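PDB 2Q04: acetoin utilization protein from Exiguobacterium sibiricum, which probably acts as a GNAT-type acetyltransferase linked to the use of acetoin, with an acceptor substrate that is not established. Local coordinates for residues E60-I65 against P124-Y129; A46-A51 against I73-F78; V19-P24 against L117-L122; W140-K143 against S148-D151. One frame throughout, in Å; residues are numbered along the deposited sequence.

How the contacts relate
Contacts 1, 2 and 3 are three joints of one sheet core. Strand 62-68 of contact 1 lies between strand 71-79 of contact 2 and strand 19-23 of contact 3, bonded to them through pairs such as Arg-62 O with Phe-78 N and Ile-65 N with Glu-22 O, each 2.9 Å. Ser-120 is common ground on the helix 112-121 face of the sheet, packing on Ile-64, Val-76 and Phe-78. The centres of contact 1 and contact 3 are about 10 Å apart. Contact 4 stands apart, its nearest atoms about 11 Å from contact 2. A bound calcium ion lies about 9 Å from the Tyr-75 side chain, and the Trp-140 side chain is about 8 Å from a calcium ion.

Contact 1 (E60-I65 against P124-Y129); sequences EGRIII and PAMEHY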
loop_
_atom_site.group_PDB
_atom_site.type_symbol
_atom_site.label_atom_id
_atom_site.label_comp_id
_atom_site.label_asym_id
_atom_site.label_seq_id
_atom_site.Cartn_x
_atom_site.Cartn_y
_atom_site.Cartn_z
ATOM N N GLU A 60 -1.348 -7.699 -12.548
ATOM C CA GLU A 60 -1.690 -6.367 -12.035
ATOM C C GLU A 60 -0.680 -5.856 -10.975
ATOM O O GLU A 60 -0.699 -4.672 -10.604
ATOM C CB GLU A 60 -3.114 -6.372 -11.444
ATOM C CG GLU A 60 -3.221 -6.884 -9.975
ATOM C CD GLU A 60 -3.048 -8.409 -9.834
ATOM O OE1 GLU A 60 -2.945 -9.118 -10.871
ATOM O OE2 GLU A 60 -3.033 -8.891 -8.681
ATOM N N GLY A 61 0.204 -6.746 -10.516
ATOM C CA GLY A 61 1.117 -6.443 -9.398
ATOM C C GLY A 61 2.107 -5.310 -9.661
ATOM O O GLY A 61 2.676 -5.214 -10.738
ATOM N N ARG A 62 2.314 -4.464 -8.646
ATOM C CA ARG A 62 3.275 -3.364 -8.719
ATOM C C ARG A 62 4.031 -3.230 -7.410
ATOM O O ARG A 62 3.422 -3.095 -6.327
ATOM C CB ARG A 62 2.566 -2.046 -9.012
ATOM C CG ARG A 62 1.804 -2.045 -10.271
ATOM C CD ARG A 62 1.308 -0.692 -10.603
ATOM N NE ARG A 62 0.704 -0.668 -11.930
ATOM C CZ ARG A 62 0.587 0.421 -12.693
ATOM N NH1 ARG A 62 1.058 1.592 -12.272
ATOM N NH2 ARG A 62 0.025 0.331 -13.894
ATOM N N ILE A 63 5.356 -3.233 -7.506
ATOM C CA ILE A 63 6.215 -3.017 -6.351
ATOM C C ILE A 63 7.086 -1.780 -6.598
ATOM O O ILE A 63 7.914 -1.768 -7.486
ATOM C CB ILE A 63 7.145 -4.245 -6.094
ATOM C CG1 ILE A 63 6.314 -5.526 -5.828
ATOM C CG2 ILE A 63 8.105 -3.961 -4.924
ATOM C CD1 ILE A 63 5.522 -5.508 -4.523
ATOM N N ILE A 64 6.816 -0.719 -5.858
ATOM C CA ILE A 64 7.649 0.463 -5.883
ATOM C C ILE A 64 8.546 0.410 -4.649
ATOM O O ILE A 64 8.081 0.077 -3.548
ATOM C CB ILE A 64 6.792 1.777 -5.881
ATOM C CG1 ILE A 64 6.126 1.989 -7.257
ATOM C CG2 ILE A 64 7.662 2.995 -5.536
ATOM C CD1 ILE A 64 5.105 0.923 -7.634
ATOM N N ILE A 65 9.833 0.709 -4.837
ATOM C CA ILE A 65 10.829 0.537 -3.768
ATOM C C ILE A 65 11.576 1.817 -3.443
ATOM O O ILE A 65 11.724 2.684 -4.289
ATOM C CB ILE A 65 11.866 -0.529 -4.150
ATOM C CG1 ILE A 65 12.651 -0.094 -5.413
ATOM C CG2 ILE A 65 11.182 -1.873 -4.371
ATOM C CD1 ILE A 65 13.787 -1.004 -5.762
ATOM N N PRO A 124 -0.263 7.294 -15.075
ATOM C CA PRO A 124 -1.650 7.687 -15.360
ATOM C C PRO A 124 -2.647 6.523 -15.260
ATOM O O PRO A 124 -3.850 6.754 -15.202
ATOM C CB PRO A 124 -1.583 8.201 -16.803
ATOM C CG PRO A 124 -0.150 8.516 -17.044
ATOM C CD PRO A 124 0.643 7.600 -16.202
ATOM N N ALA A 125 -2.134 5.286 -15.278
ATOM C CA ALA A 125 -2.978 4.076 -15.183
ATOM C C ALA A 125 -3.656 3.968 -13.844
ATOM O O ALA A 125 -4.731 3.387 -13.739
ATOM C CB ALA A 125 -2.142 2.826 -15.439
HETATM N N MSE A 126 -3.034 4.543 -12.812
HETATM C CA MSE A 126 -3.578 4.473 -11.433
HETATM C C MSE A 126 -4.903 5.229 -11.297
HETATM O O MSE A 126 -5.670 4.986 -10.346
HETATM C CB MSE A 126 -2.560 5.030 -10.424
HETATM C CG MSE A 126 -1.234 4.327 -10.452
HETATM SE SE MSE A 126 -1.423 2.456 -10.126
HETATM C CE MSE A 126 -0.929 2.386 -8.276
ATOM N N GLU A 127 -5.177 6.141 -12.242
ATOM C CA GLU A 127 -6.416 6.918 -12.221
ATOM C C GLU A 127 -7.613 6.092 -12.656
ATOM O O GLU A 127 -8.754 6.512 -12.481
ATOM C CB GLU A 127 -6.290 8.156 -13.113
ATOM C CG GLU A 127 -5.254 9.181 -12.621
ATOM C CD GLU A 127 -5.650 9.862 -11.279
ATOM O OE1 GLU A 127 -6.744 9.563 -10.740
ATOM O OE2 GLU A 127 -4.863 10.702 -10.786
ATOM N N HIS A 128 -7.354 4.909 -13.214
ATOM C CA HIS A 128 -8.421 4.026 -13.671
ATOM C C HIS A 128 -8.857 3.038 -12.583
ATOM O O HIS A 128 -9.808 2.275 -12.771
ATOM C CB HIS A 128 -7.978 3.267 -14.913
ATOM C CG HIS A 128 -7.720 4.148 -16.093
ATOM N ND1 HIS A 128 -8.679 4.418 -17.046
ATOM C CD2 HIS A 128 -6.617 4.843 -16.462
ATOM C CE1 HIS A 128 -8.174 5.228 -17.958
ATOM N NE2 HIS A 128 -6.925 5.502 -17.627
ATOM N N TYR A 129 -8.172 3.070 -11.442
ATOM C CA TYR A 129 -8.468 2.149 -10.346
ATOM C C TYR A 129 -9.022 2.856 -9.142
ATOM O O TYR A 129 -8.728 4.025 -8.898
ATOM C CB TYR A 129 -7.208 1.389 -9.928
ATOM C CG TYR A 129 -6.697 0.435 -10.964
ATOM C CD1 TYR A 129 -7.187 -0.864 -11.043
ATOM C CD2 TYR A 129 -5.711 0.816 -11.851
ATOM C CE1 TYR A 129 -6.709 -1.750 -11.991
ATOM C CE2 TYR A 129 -5.230 -0.055 -12.806
ATOM C CZ TYR A 129 -5.730 -1.336 -12.878
ATOM O OH TYR A 129 -5.245 -2.206 -13.839
HETATM O O HOH W 1 -1.830 -2.512 -14.109
#
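Arg-62 sets CG anti to its own carbonyl carbon (chi1 -59°) and then runs extended as far as NE, which carries its guanidinium off the strand to the short 3-10 turn at 124-128. Met-126, present as selenomethionine, starts with a similar first torsion (chi1 -58°) but bends at its next two bonds, and this brings its selenium over one face of the guanidinium. The two side chains slide past each other in opposite directions. SE of Met-126 sits 3.4 Å from NH1 of Arg-62 and 3.8 Å from CZ of Arg-62, while the CB of Ala-125 comes obliquely to within 3.6 Å of NH2 of Arg-62. No direct hydrogen bond joins the segments. A water offers a weak link, 3.4 Å from NH2 of Arg-62 and also 3.4 Å from OH of Tyr-129, whose hydroxyl bonds to Gly-1 N as well. The charge itself is met just before the turn, where NH1 forms a salt bridge with Asp-123 OD2. A methionine in place of Arg-62 would probably leave the Asp-123 carboxylate without this cation and the selenium of Met-126 without the flat face it rests on. Strand 62-68 and the turn leading into strand 130-135 are thus joined by a buried cation that divides its surface: its N-H groups go to a carboxylate and, weakly, to a water, and one face is covered by the methionine side chain, here carrying selenium.

Contact 2 (A46-A51 against I73-F78); sequences AEQHEA and IGYVTF
Polar contact between Gln-48 and Tyr-75 is the core of the meeting between residues 46-51 and 73-78. NE2 of Gln-48 donates to OH of Tyr-75 at 2.9 Å, but the N-H...O angle is a bent 129°, so the bond is weak despite its length. Gln-48 reaches from the helix with CG anti to the backbone N (chi1 -170°) and a bend at chi2 that turns the amide aside toward the hydroxyl. The same phenol oxygen has a second weak partner, OE1 of Glu-102 on the adjoining strand 95-103, so it is met from both the helix and the sheet.

Van der Waals contact is modest and gathers at the same spot. CD of Gln-48 lies 3.6 Å and its CG 3.7 Å from OH of Tyr-75, and NE2 of Gln-48 comes obliquely within 3.7 Å of CZ of Tyr-75. The two side chains cross at about a right angle; the amide plane is tilted 32° from the ring, well short of a flat stack.

Backbone shape matters next door: Ile-73 and Gly-74 both face Ala-66 in a classic beta bulge just ahead of Tyr-75. Further along, Val-76 turns to helix 112-121 while Tyr-75 meets helix 45-56, so the strand is covered from two sides, the helix-sheet-helix layering of the GNAT acetyltransferase fold.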
loop_
_atom_site.group_PDB
_atom_site.type_symbol
_atom_site.label_atom_id
_atom_site.label_comp_id
_atom_site.label_asym_id
_atom_site.label_seq_id
_atom_site.Cartn_x
_atom_site.Cartn_y
_atom_site.Cartn_z
ATOM N N ALA A 46 13.780 -12.528 4.451
ATOM C CA ALA A 46 13.930 -13.527 3.386
ATOM C C ALA A 46 12.560 -13.908 2.811
ATOM O O ALA A 46 12.374 -13.945 1.590
ATOM C CB ALA A 46 14.641 -14.756 3.915
ATOM N N GLU A 47 11.596 -14.138 3.700
ATOM C CA GLU A 47 10.247 -14.529 3.294
ATOM C C GLU A 47 9.496 -13.358 2.658
ATOM O O GLU A 47 8.747 -13.542 1.705
ATOM C CB GLU A 47 9.446 -15.065 4.504
ATOM C CG GLU A 47 9.900 -16.451 5.020
ATOM C CD GLU A 47 11.265 -16.417 5.723
ATOM O OE1 GLU A 47 11.737 -15.309 6.062
ATOM O OE2 GLU A 47 11.859 -17.504 5.934
ATOM N N GLN A 48 9.692 -12.155 3.207
ATOM C CA GLN A 48 9.006 -10.950 2.706
ATOM C C GLN A 48 9.548 -10.532 1.334
ATOM O O GLN A 48 8.817 -9.975 0.521
ATOM C CB GLN A 48 9.154 -9.783 3.709
ATOM C CG GLN A 48 8.256 -8.535 3.389
ATOM C CD GLN A 48 6.745 -8.821 3.535
ATOM O OE1 GLN A 48 6.344 -9.871 4.034
ATOM N NE2 GLN A 48 5.918 -7.874 3.100
ATOM N N HIS A 49 10.840 -10.783 1.098
ATOM C CA HIS A 49 11.472 -10.488 -0.201
ATOM C C HIS A 49 10.842 -11.363 -1.284
ATOM O O HIS A 49 10.437 -10.873 -2.341
ATOM C CB HIS A 49 12.995 -10.747 -0.121
ATOM C CG HIS A 49 13.747 -10.366 -1.363
ATOM N ND1 HIS A 49 14.534 -11.260 -2.061
ATOM C CD2 HIS A 49 13.850 -9.184 -2.018
ATOM C CE1 HIS A 49 15.087 -10.643 -3.092
ATOM N NE2 HIS A 49 14.685 -9.384 -3.091
ATOM N N GLU A 50 10.737 -12.654 -0.991
ATOM C CA GLU A 50 10.084 -13.611 -1.880
ATOM C C GLU A 50 8.622 -13.204 -2.159
ATOM O O GLU A 50 8.098 -13.457 -3.237
ATOM C CB GLU A 50 10.141 -15.008 -1.254
ATOM C CG GLU A 50 9.337 -16.068 -1.963
ATOM C CD GLU A 50 9.511 -17.447 -1.319
ATOM O OE1 GLU A 50 10.595 -18.056 -1.502
ATOM O OE2 GLU A 50 8.567 -17.913 -0.624
ATOM N N ALA A 51 7.984 -12.568 -1.179
ATOM C CA ALA A 51 6.612 -12.089 -1.335
ATOM C C ALA A 51 6.531 -10.889 -2.288
ATOM O O ALA A 51 5.570 -10.748 -3.032
ATOM C CB ALA A 51 6.022 -11.718 0.025
ATOM N N ILE A 73 15.231 -0.355 1.359
ATOM C CA ILE A 73 14.988 0.127 2.732
ATOM C C ILE A 73 13.533 0.551 2.921
ATOM O O ILE A 73 13.154 1.059 3.967
ATOM C CB ILE A 73 15.978 1.308 3.127
ATOM C CG1 ILE A 73 15.789 2.538 2.220
ATOM C CG2 ILE A 73 17.395 0.843 3.039
ATOM C CD1 ILE A 73 14.671 3.467 2.651
ATOM N N GLY A 74 12.719 0.294 1.913
ATOM C CA GLY A 74 11.318 0.597 1.970
ATOM C C GLY A 74 10.622 0.153 0.703
ATOM O O GLY A 74 11.256 -0.021 -0.332
ATOM N N TYR A 75 9.311 -0.036 0.784
ATOM C CA TYR A 75 8.537 -0.460 -0.364
ATOM C C TYR A 75 7.061 -0.161 -0.179
ATOM O O TYR A 75 6.598 0.105 0.931
ATOM C CB TYR A 75 8.715 -1.955 -0.599
ATOM C CG TYR A 75 8.205 -2.814 0.543
ATOM C CD1 TYR A 75 6.852 -3.141 0.646
ATOM C CD2 TYR A 75 9.079 -3.308 1.519
ATOM C CE1 TYR A 75 6.379 -3.928 1.693
ATOM C CE2 TYR A 75 8.617 -4.095 2.568
ATOM C CZ TYR A 75 7.264 -4.403 2.650
ATOM O OH TYR A 75 6.796 -5.179 3.680
ATOM N N VAL A 76 6.326 -0.220 -1.281
ATOM C CA VAL A 76 4.892 -0.146 -1.248
ATOM C C VAL A 76 4.362 -1.068 -2.332
ATOM O O VAL A 76 4.899 -1.090 -3.450
ATOM C CB VAL A 76 4.378 1.310 -1.455
ATOM C CG1 VAL A 76 4.808 1.854 -2.809
ATOM C CG2 VAL A 76 2.869 1.364 -1.310
ATOM N N THR A 77 3.336 -1.870 -1.988
ATOM C CA THR A 77 2.838 -2.929 -2.890
ATOM C C THR A 77 1.431 -2.659 -3.383
ATOM O O THR A 77 0.627 -2.046 -2.689
ATOM C CB THR A 77 2.832 -4.299 -2.197
ATOM O OG1 THR A 77 1.754 -4.359 -1.252
ATOM C CG2 THR A 77 4.146 -4.553 -1.493
ATOM N N PHE A 78 1.144 -3.129 -4.604
ATOM C CA PHE A 78 -0.189 -3.037 -5.181
ATOM C C PHE A 78 -0.518 -4.325 -5.845
ATOM O O PHE A 78 0.314 -4.899 -6.541
ATOM C CB PHE A 78 -0.267 -1.915 -6.208
ATOM C CG PHE A 78 0.000 -0.594 -5.656
ATOM C CD1 PHE A 78 -1.035 0.197 -5.184
ATOM C CD2 PHE A 78 1.305 -0.111 -5.576
ATOM C CE1 PHE A 78 -0.778 1.455 -4.638
ATOM C CE2 PHE A 78 1.566 1.137 -5.041
ATOM C CZ PHE A 78 0.523 1.925 -4.576
#

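Contact 3 (V19-P24 against L117-L122); sequences VEIEGP and LEVSML
Helix 112-121, probably the helix that follows the acetyl-CoA-binding loop in GNAT enzymes, packs here against strand 19-23 of the sheet through Val-119 and Ile-21. The strand and helix segments run roughly parallel, 32° apart, with their axes 8.0 Å from each other at closest approach.

The centre of the contact is a meeting of methyl groups: CG2 of Val-119 touches CG2 of Ile-21 at 3.4 Å, a tight approach, with the two side chains crossing obliquely. Val-119 places CG1 anti to its backbone N (chi1 174°), and this aims the second methyl past the Ile-21 side chain at the strand backbone. There CG1 of Val-119 lies 3.9 Å from O of Ile-21 and 4.1 Å from CA of Glu-22. Glu-22 turns its CB away from the helix, and its carboxylate makes a salt bridge with Arg-67. The Ile-21 side chain also touches Lys-115 and Leu-116, earlier on the helix.

Toward Gly-23, a water lies between the backbones, 3.0 Å from O of Gly-23 and 2.7 Å from O of Val-119. More acceptors surround it than it has protons, so its two bonds may not both be made at once. Replacing Val-119 by a glycine would probably open a gap between helix and strand and leave the CG2 methyl of Ile-21 without its partner. Between the two segments the direct contacts are van der Waals, with no direct hydrogen bond, and a water lies between the two carbonyls and can bond to one or both.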
loop_
_atom_site.group_PDB
_atom_site.type_symbol
_atom_site.label_atom_id
_atom_site.label_comp_id
_atom_site.label_asym_id
_atom_site.label_seq_id
_atom_site.Cartn_x
_atom_site.Cartn_y
_atom_site.Cartn_z
ATOM N N VAL A 19 18.124 8.498 -1.583
ATOM C CA VAL A 19 17.395 7.238 -1.733
ATOM C C VAL A 19 16.656 7.236 -3.060
ATOM O O VAL A 19 15.973 8.197 -3.396
ATOM C CB VAL A 19 16.346 7.037 -0.562
ATOM C CG1 VAL A 19 15.625 5.713 -0.712
ATOM C CG2 VAL A 19 17.034 7.122 0.801
ATOM N N GLU A 20 16.804 6.159 -3.820
ATOM C CA GLU A 20 16.146 6.053 -5.108
ATOM C C GLU A 20 14.764 5.465 -4.937
ATOM O O GLU A 20 14.596 4.346 -4.404
ATOM C CB GLU A 20 16.972 5.209 -6.078
ATOM C CG GLU A 20 18.443 5.609 -6.149
ATOM C CD GLU A 20 18.644 7.117 -6.281
ATOM O OE1 GLU A 20 17.916 7.754 -7.073
ATOM O OE2 GLU A 20 19.534 7.661 -5.591
ATOM N N ILE A 21 13.767 6.235 -5.344
ATOM C CA ILE A 21 12.384 5.828 -5.237
ATOM C C ILE A 21 11.844 5.576 -6.623
ATOM O O ILE A 21 11.696 6.498 -7.416
ATOM C CB ILE A 21 11.565 6.889 -4.522
ATOM C CG1 ILE A 21 12.107 7.056 -3.095
ATOM C CG2 ILE A 21 10.078 6.495 -4.491
ATOM C CD1 ILE A 21 11.454 8.088 -2.332
ATOM N N GLU A 22 11.561 4.310 -6.921
ATOM C CA GLU A 22 11.280 3.916 -8.272
ATOM C C GLU A 22 10.401 2.672 -8.360
ATOM O O GLU A 22 10.417 1.815 -7.475
ATOM C CB GLU A 22 12.593 3.652 -8.997
ATOM C CG GLU A 22 13.401 2.488 -8.385
ATOM C CD GLU A 22 14.787 2.372 -8.947
ATOM O OE1 GLU A 22 15.419 3.414 -9.215
ATOM O OE2 GLU A 22 15.272 1.234 -9.078
ATOM N N GLY A 23 9.695 2.555 -9.483
ATOM C CA GLY A 23 8.893 1.383 -9.778
ATOM C C GLY A 23 7.784 1.728 -10.756
ATOM O O GLY A 23 7.641 2.896 -11.142
ATOM N N PRO A 24 6.954 0.715 -11.138
ATOM C CA PRO A 24 7.049 -0.674 -10.652
ATOM C C PRO A 24 8.322 -1.407 -11.126
ATOM O O PRO A 24 8.738 -1.268 -12.290
ATOM C CB PRO A 24 5.782 -1.348 -11.234
ATOM C CG PRO A 24 4.918 -0.224 -11.724
ATOM C CD PRO A 24 5.823 0.893 -12.068
ATOM N N LEU A 117 4.544 6.837 -2.264
ATOM C CA LEU A 117 3.179 6.951 -2.788
ATOM C C LEU A 117 3.118 7.871 -4.009
ATOM O O LEU A 117 2.373 7.603 -4.951
ATOM C CB LEU A 117 2.216 7.461 -1.701
ATOM C CG LEU A 117 1.908 6.509 -0.519
ATOM C CD1 LEU A 117 1.103 7.242 0.558
ATOM C CD2 LEU A 117 1.171 5.267 -0.984
ATOM N N GLU A 118 3.895 8.962 -3.984
ATOM C CA GLU A 118 3.948 9.901 -5.123
ATOM C C GLU A 118 4.367 9.192 -6.407
ATOM O O GLU A 118 3.712 9.313 -7.433
ATOM C CB GLU A 118 4.931 11.047 -4.845
ATOM C CG GLU A 118 4.387 12.161 -3.963
ATOM C CD GLU A 118 5.402 13.304 -3.766
ATOM O OE1 GLU A 118 6.171 13.604 -4.722
ATOM O OE2 GLU A 118 5.419 13.903 -2.665
ATOM N N VAL A 119 5.488 8.484 -6.343
ATOM C CA VAL A 119 6.028 7.788 -7.501
ATOM C C VAL A 119 5.072 6.690 -7.978
ATOM O O VAL A 119 4.994 6.396 -9.174
ATOM C CB VAL A 119 7.418 7.173 -7.180
ATOM C CG1 VAL A 119 7.920 6.319 -8.348
ATOM C CG2 VAL A 119 8.413 8.269 -6.856
ATOM N N SER A 120 4.330 6.108 -7.040
ATOM C CA SER A 120 3.335 5.098 -7.372
ATOM C C SER A 120 2.188 5.682 -8.218
ATOM O O SER A 120 1.688 5.019 -9.123
ATOM C CB SER A 120 2.772 4.457 -6.095
ATOM O OG SER A 120 3.748 3.651 -5.449
HETATM N N MSE A 121 1.802 6.933 -7.933
HETATM C CA MSE A 121 0.662 7.572 -8.624
HETATM C C MSE A 121 1.074 8.342 -9.883
HETATM O O MSE A 121 0.220 8.885 -10.580
HETATM C CB MSE A 121 -0.082 8.519 -7.669
HETATM C CG MSE A 121 -0.617 7.845 -6.423
HETATM SE SE MSE A 121 -1.697 6.292 -6.822
HETATM C CE MSE A 121 -1.748 5.539 -5.114
ATOM N N LEU A 122 2.376 8.379 -10.176
ATOM C CA LEU A 122 2.876 9.055 -11.390
ATOM C C LEU A 122 2.368 8.377 -12.660
ATOM O O LEU A 122 2.280 9.014 -13.724
ATOM C CB LEU A 122 4.405 9.093 -11.404
ATOM C CG LEU A 122 5.064 10.202 -10.591
ATOM C CD1 LEU A 122 6.594 10.142 -10.753
ATOM C CD2 LEU A 122 4.537 11.563 -11.016
HETATM O O HOH W 2 5.138 4.544 -11.113
#

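Contact 4 (W140-K143 against S148-D151); sequences WDLK and SVWD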
loop_
_atom_site.group_PDB
_atom_site.type_symbol
_atom_site.label_atom_id
_atom_site.label_comp_id
_atom_site.label_asym_id
_atom_site.label_seq_id
_atom_site.Cartn_x
_atom_site.Cartn_y
_atom_site.Cartn_z
ATOM N N TRP A 140 1.849 -2.589 13.246
ATOM C CA TRP A 140 2.558 -1.314 13.390
ATOM C C TRP A 140 3.720 -1.454 14.364
ATOM O O TRP A 140 3.596 -2.103 15.389
ATOM C CB TRP A 140 1.602 -0.218 13.877
ATOM C CG TRP A 140 0.449 0.036 12.949
ATOM C CD1 TRP A 140 0.366 -0.309 11.621
ATOM C CD2 TRP A 140 -0.722 0.813 13.228
ATOM N NE1 TRP A 140 -0.820 0.133 11.090
ATOM C CE2 TRP A 140 -1.503 0.833 12.047
ATOM C CE3 TRP A 140 -1.207 1.466 14.372
ATOM C CZ2 TRP A 140 -2.747 1.478 11.978
ATOM C CZ3 TRP A 140 -2.449 2.111 14.300
ATOM C CH2 TRP A 140 -3.195 2.118 13.108
ATOM N N ASP A 141 4.857 -0.832 14.027
ATOM C CA ASP A 141 6.054 -0.884 14.874
ATOM C C ASP A 141 6.049 0.261 15.869
ATOM O O ASP A 141 6.876 1.165 15.800
ATOM C CB ASP A 141 7.321 -0.827 14.016
ATOM C CG ASP A 141 8.592 -1.091 14.825
ATOM O OD1 ASP A 141 8.489 -1.607 15.975
ATOM O OD2 ASP A 141 9.689 -0.796 14.310
ATOM N N LEU A 142 5.125 0.199 16.810
ATOM C CA LEU A 142 4.978 1.238 17.806
ATOM C C LEU A 142 6.184 1.273 18.750
ATOM O O LEU A 142 6.679 2.339 19.083
ATOM C CB LEU A 142 3.689 1.021 18.608
ATOM C CG LEU A 142 2.392 1.025 17.789
ATOM C CD1 LEU A 142 1.220 0.616 18.649
ATOM C CD2 LEU A 142 2.151 2.379 17.170
ATOM N N LYS A 143 6.649 0.089 19.169
ATOM C CA LYS A 143 7.804 -0.026 20.080
ATOM C C LYS A 143 9.051 0.617 19.484
ATOM O O LYS A 143 9.819 1.268 20.189
ATOM C CB LYS A 143 8.086 -1.498 20.392
ATOM C CG LYS A 143 9.233 -1.722 21.381
ATOM N N SER A 148 2.478 6.312 20.379
ATOM C CA SER A 148 1.277 5.684 20.853
ATOM C C SER A 148 0.501 5.255 19.638
ATOM O O SER A 148 0.846 5.602 18.522
ATOM C CB SER A 148 0.435 6.654 21.687
ATOM O OG SER A 148 -0.297 7.540 20.849
ATOM N N VAL A 149 -0.583 4.564 19.859
ATOM C CA VAL A 149 -1.377 4.029 18.743
ATOM C C VAL A 149 -2.090 5.138 17.947
ATOM O O VAL A 149 -2.178 5.069 16.716
ATOM C CB VAL A 149 -2.437 2.983 19.211
ATOM C CG1 VAL A 149 -3.233 2.468 18.022
ATOM C CG2 VAL A 149 -1.772 1.828 19.915
ATOM N N TRP A 150 -2.575 6.160 18.646
ATOM C CA TRP A 150 -3.371 7.199 18.013
ATOM C C TRP A 150 -2.490 8.227 17.298
ATOM O O TRP A 150 -2.854 8.716 16.228
ATOM C CB TRP A 150 -4.296 7.844 19.049
ATOM C CG TRP A 150 -4.960 6.800 19.973
ATOM C CD1 TRP A 150 -4.558 6.446 21.231
ATOM C CD2 TRP A 150 -6.067 5.933 19.651
ATOM N NE1 TRP A 150 -5.375 5.447 21.734
ATOM C CE2 TRP A 150 -6.305 5.113 20.786
ATOM C CE3 TRP A 150 -6.886 5.784 18.529
ATOM C CZ2 TRP A 150 -7.332 4.158 20.825
ATOM C CZ3 TRP A 150 -7.916 4.827 18.570
ATOM C CH2 TRP A 150 -8.123 4.031 19.711
ATOM N N ASP A 151 -1.294 8.493 17.850
ATOM C CA ASP A 151 -0.300 9.335 17.161
ATOM C C ASP A 151 0.146 8.643 15.887
ATOM O O ASP A 151 0.285 9.279 14.840
ATOM C CB ASP A 151 0.900 9.597 18.070
ATOM C CG ASP A 151 0.515 10.302 19.349
ATOM O OD1 ASP A 151 -0.612 10.842 19.413
ATOM O OD2 ASP A 151 1.323 10.296 20.297
#
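Val-149 turns one methyl to Trp-140 and the other to Leu-142, and the contact is built around that fork. With CG1 anti to the backbone N (chi1 180°), Val-149 sends this branch to the rim of the indole: CG1 of Val-149 lies near the ring plane, 3.8 Å from CZ3 of Trp-140. It is an approach to the edge, and the tryptophan and valine side chains cross at about a right angle. The same CZ3 carbon of Trp-140 is also 3.8 Å from the carbonyl O of Val-149.

The valine's other branch, CG2 of Val-149, meets CD1 of Leu-142 at 3.5 Å, these two side chains lying aslant. Leu-142 splits its own methyls: while CD1 takes the valine, CD2 of Leu-142 rests 3.7 Å from the carbonyl O of Ser-148. No hydrogen bond crosses between the segments; methyls and ring edge pack on each other and on backbone carbonyls, near the surface.

Two helices begin here, and each has a side-chain cap. Asp-141 sits at the centre of an inverse gamma turn and caps helix 142-145 through Gly-144 N. Ser-148 caps helix 149-162, its OG accepting from N of Asp-151 at 3.3 Å, a straight (170°) but weak bond.

The indole has further partners: its NE1 bonds to Glu-135 OE1 at the end of strand 130-135, and its ring stacks on Tyr-152. Val-149 also leans on Ala-180 of a loop. Through Leu-142, which touches both Val-149 and Tyr-152, the short helix 142-145 is tied to the first turn of helix 149-162, near the C-terminal end of strand 130-135, at the surface.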